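Local coordinates for protein tannase (Fusobacterium nucleatum subsp. nucleatum ATCC 25586, PDB 6YQ4) that probably hydrolyses gallotannins as a tannase related to the alpha/beta hydrolases, and carries a bound magnesium ion, at residues 377-391 with 408-419. Sequence-based numbering, arbitrary orientation.
Sequences KHFTKFSFDINNKAA and SIPKMADKNIIK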
# COMPACT_ATOMS: atom_id res chain seq x y z
N LYS A 377 -14.87 8.77 10.91
CA LYS A 377 -16.12 8.03 10.79
C LYS A 377 -15.82 6.55 10.97
O LYS A 377 -14.66 6.13 10.98
CB LYS A 377 -16.82 8.26 9.45
CG LYS A 377 -17.22 9.70 9.14
CD LYS A 377 -18.36 9.76 8.16
CE LYS A 377 -18.46 11.11 7.45
NZ LYS A 377 -19.57 11.15 6.45
N HIS A 378 -16.88 5.77 11.13
CA HIS A 378 -16.79 4.33 11.02
C HIS A 378 -16.84 3.91 9.57
O HIS A 378 -17.22 4.69 8.69
CB HIS A 378 -17.92 3.65 11.79
CG HIS A 378 -17.92 3.98 13.24
ND1 HIS A 378 -16.88 3.63 14.07
CD2 HIS A 378 -18.79 4.69 14.01
CE1 HIS A 378 -17.12 4.08 15.29
NE2 HIS A 378 -18.27 4.72 15.28
N PHE A 379 -16.44 2.67 9.32
CA PHE A 379 -16.54 2.08 7.99
C PHE A 379 -16.85 0.59 8.05
O PHE A 379 -16.78 -0.08 7.01
CB PHE A 379 -15.25 2.31 7.18
CG PHE A 379 -13.99 2.12 7.97
CD1 PHE A 379 -13.25 0.94 7.85
CD2 PHE A 379 -13.53 3.13 8.82
CE1 PHE A 379 -12.06 0.77 8.58
CE2 PHE A 379 -12.36 2.97 9.55
CZ PHE A 379 -11.62 1.79 9.43
N THR A 380 -17.19 0.05 9.21
CA THR A 380 -17.62 -1.33 9.33
C THR A 380 -18.96 -1.31 10.04
O THR A 380 -19.23 -0.44 10.86
CB THR A 380 -16.62 -2.20 10.12
OG1 THR A 380 -16.57 -1.77 11.50
CG2 THR A 380 -15.24 -2.11 9.51
N LYS A 381 -19.80 -2.27 9.67
CA LYS A 381 -21.04 -2.46 10.41
C LYS A 381 -20.76 -2.79 11.87
O LYS A 381 -21.57 -2.46 12.74
CB LYS A 381 -21.85 -3.57 9.73
CG LYS A 381 -23.17 -3.89 10.40
CD LYS A 381 -23.64 -5.29 10.04
CE LYS A 381 -24.93 -5.58 10.74
NZ LYS A 381 -25.73 -4.32 10.80
N PHE A 382 -19.63 -3.43 12.15
CA PHE A 382 -19.41 -3.98 13.48
C PHE A 382 -19.19 -2.86 14.52
O PHE A 382 -19.86 -2.82 15.55
CB PHE A 382 -18.22 -4.95 13.46
CG PHE A 382 -17.81 -5.43 14.82
CD1 PHE A 382 -18.42 -6.54 15.38
CD2 PHE A 382 -16.85 -4.74 15.56
CE1 PHE A 382 -18.09 -6.96 16.67
CE2 PHE A 382 -16.51 -5.14 16.86
CZ PHE A 382 -17.12 -6.25 17.41
N SER A 383 -18.24 -1.97 14.26
CA SER A 383 -17.96 -0.88 15.17
C SER A 383 -19.11 0.12 15.20
O SER A 383 -19.43 0.66 16.27
CB SER A 383 -16.65 -0.20 14.77
OG SER A 383 -15.62 -1.17 14.70
N PHE A 384 -19.74 0.37 14.06
CA PHE A 384 -20.87 1.30 14.05
C PHE A 384 -22.01 0.79 14.92
O PHE A 384 -22.52 1.51 15.78
CB PHE A 384 -21.34 1.55 12.61
CG PHE A 384 -22.61 2.36 12.52
CD1 PHE A 384 -22.56 3.75 12.54
CD2 PHE A 384 -23.85 1.74 12.42
CE1 PHE A 384 -23.74 4.51 12.47
CE2 PHE A 384 -25.03 2.49 12.35
CZ PHE A 384 -24.97 3.89 12.38
N ASP A 385 -22.40 -0.48 14.72
CA ASP A 385 -23.54 -1.03 15.46
C ASP A 385 -23.29 -1.05 16.96
O ASP A 385 -24.22 -0.87 17.75
CB ASP A 385 -23.88 -2.46 15.00
CG ASP A 385 -24.56 -2.52 13.63
OD1 ASP A 385 -24.78 -1.47 12.99
OD2 ASP A 385 -24.87 -3.64 13.19
N ILE A 386 -22.05 -1.34 17.39
CA ILE A 386 -21.76 -1.27 18.82
C ILE A 386 -22.10 0.11 19.36
O ILE A 386 -22.81 0.25 20.36
CB ILE A 386 -20.30 -1.62 19.11
CG1 ILE A 386 -20.05 -3.12 19.03
CG2 ILE A 386 -19.93 -1.16 20.50
CD1 ILE A 386 -18.60 -3.47 19.32
N ASN A 387 -21.62 1.15 18.67
CA ASN A 387 -21.83 2.51 19.15
C ASN A 387 -23.28 2.94 18.98
O ASN A 387 -23.86 3.61 19.85
CB ASN A 387 -20.88 3.46 18.44
CG ASN A 387 -19.46 3.37 18.99
OD1 ASN A 387 -19.27 3.34 20.20
ND2 ASN A 387 -18.48 3.31 18.11
N ASN A 388 -23.90 2.55 17.86
CA ASN A 388 -25.30 2.88 17.62
C ASN A 388 -26.21 2.26 18.68
O ASN A 388 -27.17 2.90 19.13
CB ASN A 388 -25.67 2.41 16.21
CG ASN A 388 -27.02 2.88 15.77
OD1 ASN A 388 -27.26 4.07 15.60
ND2 ASN A 388 -27.93 1.93 15.56
N LYS A 389 -25.94 1.02 19.08
CA LYS A 389 -26.74 0.38 20.12
C LYS A 389 -26.54 1.08 21.46
O LYS A 389 -27.49 1.24 22.23
CB LYS A 389 -26.38 -1.11 20.22
CG LYS A 389 -26.36 -1.72 21.62
CD LYS A 389 -27.74 -2.23 22.03
CE LYS A 389 -27.67 -3.34 23.08
NZ LYS A 389 -26.86 -2.96 24.28
N ALA A 390 -25.32 1.53 21.73
CA ALA A 390 -25.05 2.26 22.96
C ALA A 390 -25.78 3.60 22.98
O ALA A 390 -26.25 4.04 24.03
CB ALA A 390 -23.55 2.47 23.12
N ALA A 391 -25.88 4.26 21.83
CA ALA A 391 -26.57 5.55 21.78
C ALA A 391 -28.07 5.38 21.99
O ALA A 391 -28.70 6.19 22.68
CB ALA A 391 -26.27 6.24 20.45
N SER A 408 -23.09 11.17 22.36
CA SER A 408 -22.44 10.65 21.15
C SER A 408 -23.42 9.92 20.24
O SER A 408 -24.26 9.16 20.71
CB SER A 408 -21.31 9.68 21.52
OG SER A 408 -21.72 8.82 22.56
N ILE A 409 -23.31 10.16 18.94
CA ILE A 409 -24.06 9.41 17.94
C ILE A 409 -23.11 9.11 16.78
O ILE A 409 -22.50 10.03 16.23
CB ILE A 409 -25.33 10.17 17.49
CG1 ILE A 409 -25.99 9.52 16.26
CG2 ILE A 409 -25.05 11.66 17.24
CD1 ILE A 409 -26.69 8.19 16.50
N PRO A 410 -22.94 7.85 16.39
CA PRO A 410 -21.86 7.52 15.45
C PRO A 410 -22.22 7.89 14.03
O PRO A 410 -23.39 7.94 13.65
CB PRO A 410 -21.71 6.01 15.61
CG PRO A 410 -23.08 5.54 15.96
CD PRO A 410 -23.70 6.64 16.78
N LYS A 411 -21.19 8.18 13.24
CA LYS A 411 -21.35 8.42 11.82
C LYS A 411 -20.70 7.30 11.03
O LYS A 411 -19.65 6.78 11.42
CB LYS A 411 -20.77 9.77 11.43
CG LYS A 411 -21.72 10.91 11.76
CD LYS A 411 -20.97 12.22 11.95
CE LYS A 411 -21.54 13.01 13.14
NZ LYS A 411 -23.05 12.98 13.23
N MET A 412 -21.33 6.92 9.92
CA MET A 412 -20.82 5.88 9.04
C MET A 412 -20.41 6.49 7.71
O MET A 412 -21.17 7.25 7.11
CB MET A 412 -21.87 4.79 8.82
CG MET A 412 -21.41 3.68 7.84
SD MET A 412 -20.39 2.41 8.62
CE MET A 412 -21.66 1.28 9.16
N ALA A 413 -19.21 6.13 7.23
CA ALA A 413 -18.73 6.60 5.93
C ALA A 413 -19.68 6.20 4.80
O ALA A 413 -20.37 5.19 4.88
CB ALA A 413 -17.34 6.02 5.63
N ASP A 414 -19.70 7.01 3.74
CA ASP A 414 -20.49 6.69 2.55
C ASP A 414 -20.01 5.39 1.88
O ASP A 414 -18.81 5.17 1.66
CB ASP A 414 -20.42 7.89 1.60
CG ASP A 414 -21.01 7.60 0.22
OD1 ASP A 414 -21.72 6.59 0.02
OD2 ASP A 414 -20.77 8.44 -0.68
N LYS A 415 -20.97 4.51 1.56
CA LYS A 415 -20.64 3.18 1.05
C LYS A 415 -19.81 3.26 -0.23
O LYS A 415 -18.89 2.47 -0.43
CB LYS A 415 -21.91 2.36 0.80
CG LYS A 415 -22.69 1.95 2.08
CD LYS A 415 -23.20 3.17 2.87
CE LYS A 415 -24.29 3.88 2.11
NZ LYS A 415 -24.26 5.31 2.42
N ASN A 416 -20.09 4.26 -1.08
CA ASN A 416 -19.39 4.45 -2.34
C ASN A 416 -17.95 4.92 -2.14
O ASN A 416 -17.09 4.69 -3.02
CB ASN A 416 -20.18 5.42 -3.21
CG ASN A 416 -19.52 5.67 -4.56
OD1 ASN A 416 -19.37 6.83 -4.98
ND2 ASN A 416 -19.13 4.60 -5.24
N ILE A 417 -17.64 5.54 -1.01
CA ILE A 417 -16.28 5.96 -0.71
C ILE A 417 -15.49 4.83 -0.06
O ILE A 417 -14.30 4.67 -0.31
CB ILE A 417 -16.32 7.23 0.16
CG1 ILE A 417 -16.96 8.37 -0.65
CG2 ILE A 417 -14.93 7.61 0.60
CD1 ILE A 417 -16.95 9.71 0.03
N ILE A 418 -16.14 4.03 0.79
CA ILE A 418 -15.49 2.81 1.24
C ILE A 418 -15.10 1.95 0.04
O ILE A 418 -13.98 1.43 -0.02
CB ILE A 418 -16.41 2.04 2.22
CG1 ILE A 418 -16.77 2.95 3.40
CG2 ILE A 418 -15.74 0.78 2.69
CD1 ILE A 418 -17.63 2.28 4.46
N LYS A 419 -15.99 1.85 -0.95
CA LYS A 419 -15.70 1.07 -2.15
C LYS A 419 -14.49 1.61 -2.89
O LYS A 419 -13.55 0.86 -3.22
CB LYS A 419 -16.91 1.05 -3.08
CG LYS A 419 -16.63 0.24 -4.32
CD LYS A 419 -17.65 0.50 -5.45
CE LYS A 419 -17.06 0.02 -6.79
NZ LYS A 419 -18.06 -0.04 -7.86
O HOH W 1 -18.74 9.85 4.36
O HOH W 2 -22.03 10.29 7.81
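His378 and Met412 form an isolated parallel beta bridge, a worked example of how one bridged pair can tie two extended loop segments together before each enters a helix. In this alpha/beta-hydrolase relative it lies away from the magnesium site and outside the central sheet. His378 N donates to Lys411 O (3.0 Å, 168° at the hydrogen), and Ala413 N returns a bond to His378 O (2.9 Å), so one histidine is gripped by both neighbours of Met412.

After its bridge residue, 377-391 turns into helix 381-394; residues 408-411 approach the bridge by running along that helix in the opposite direction. Pro410 fits between His378, Phe384, Asn387 and Asn388. Pro410 CB meets His378 CD2 (3.6 Å) at the imidazole edge, near the ring plane, while Pro410 CG packs on Phe384 CE1 (3.7 Å). Phe384 reaches it because its CG stands anti to the backbone N (chi1 173°); the two side chains cross at about a right angle, with Pro410 O at the edge of the Phe384 ring. His378 ND1 is hydrogen-bonded to Asp357, which also binds Phe379 N and Thr380 OG1; separately, Asn387 ND2 bonds to Leu359 O.

Met412 starts away from the helix, but bends at chi2 and chi3 bring the methyl CE back to Phe384 CB (3.5 Å), close to Thr380 O at the helix start. Its sulfur makes an oblique Met-aromatic contact with the same ring, 5.2 Å from SD to the centroid. On the helix 415-420 side, Ile418 CD1 packs against Phe379 CB. The extended Lys377 chain passes alongside Ala413; its ammonium pairs with Asp371 and donates to two waters, one accepting also from Asp414 N, the other donating to Met412 O at 3.2 Å.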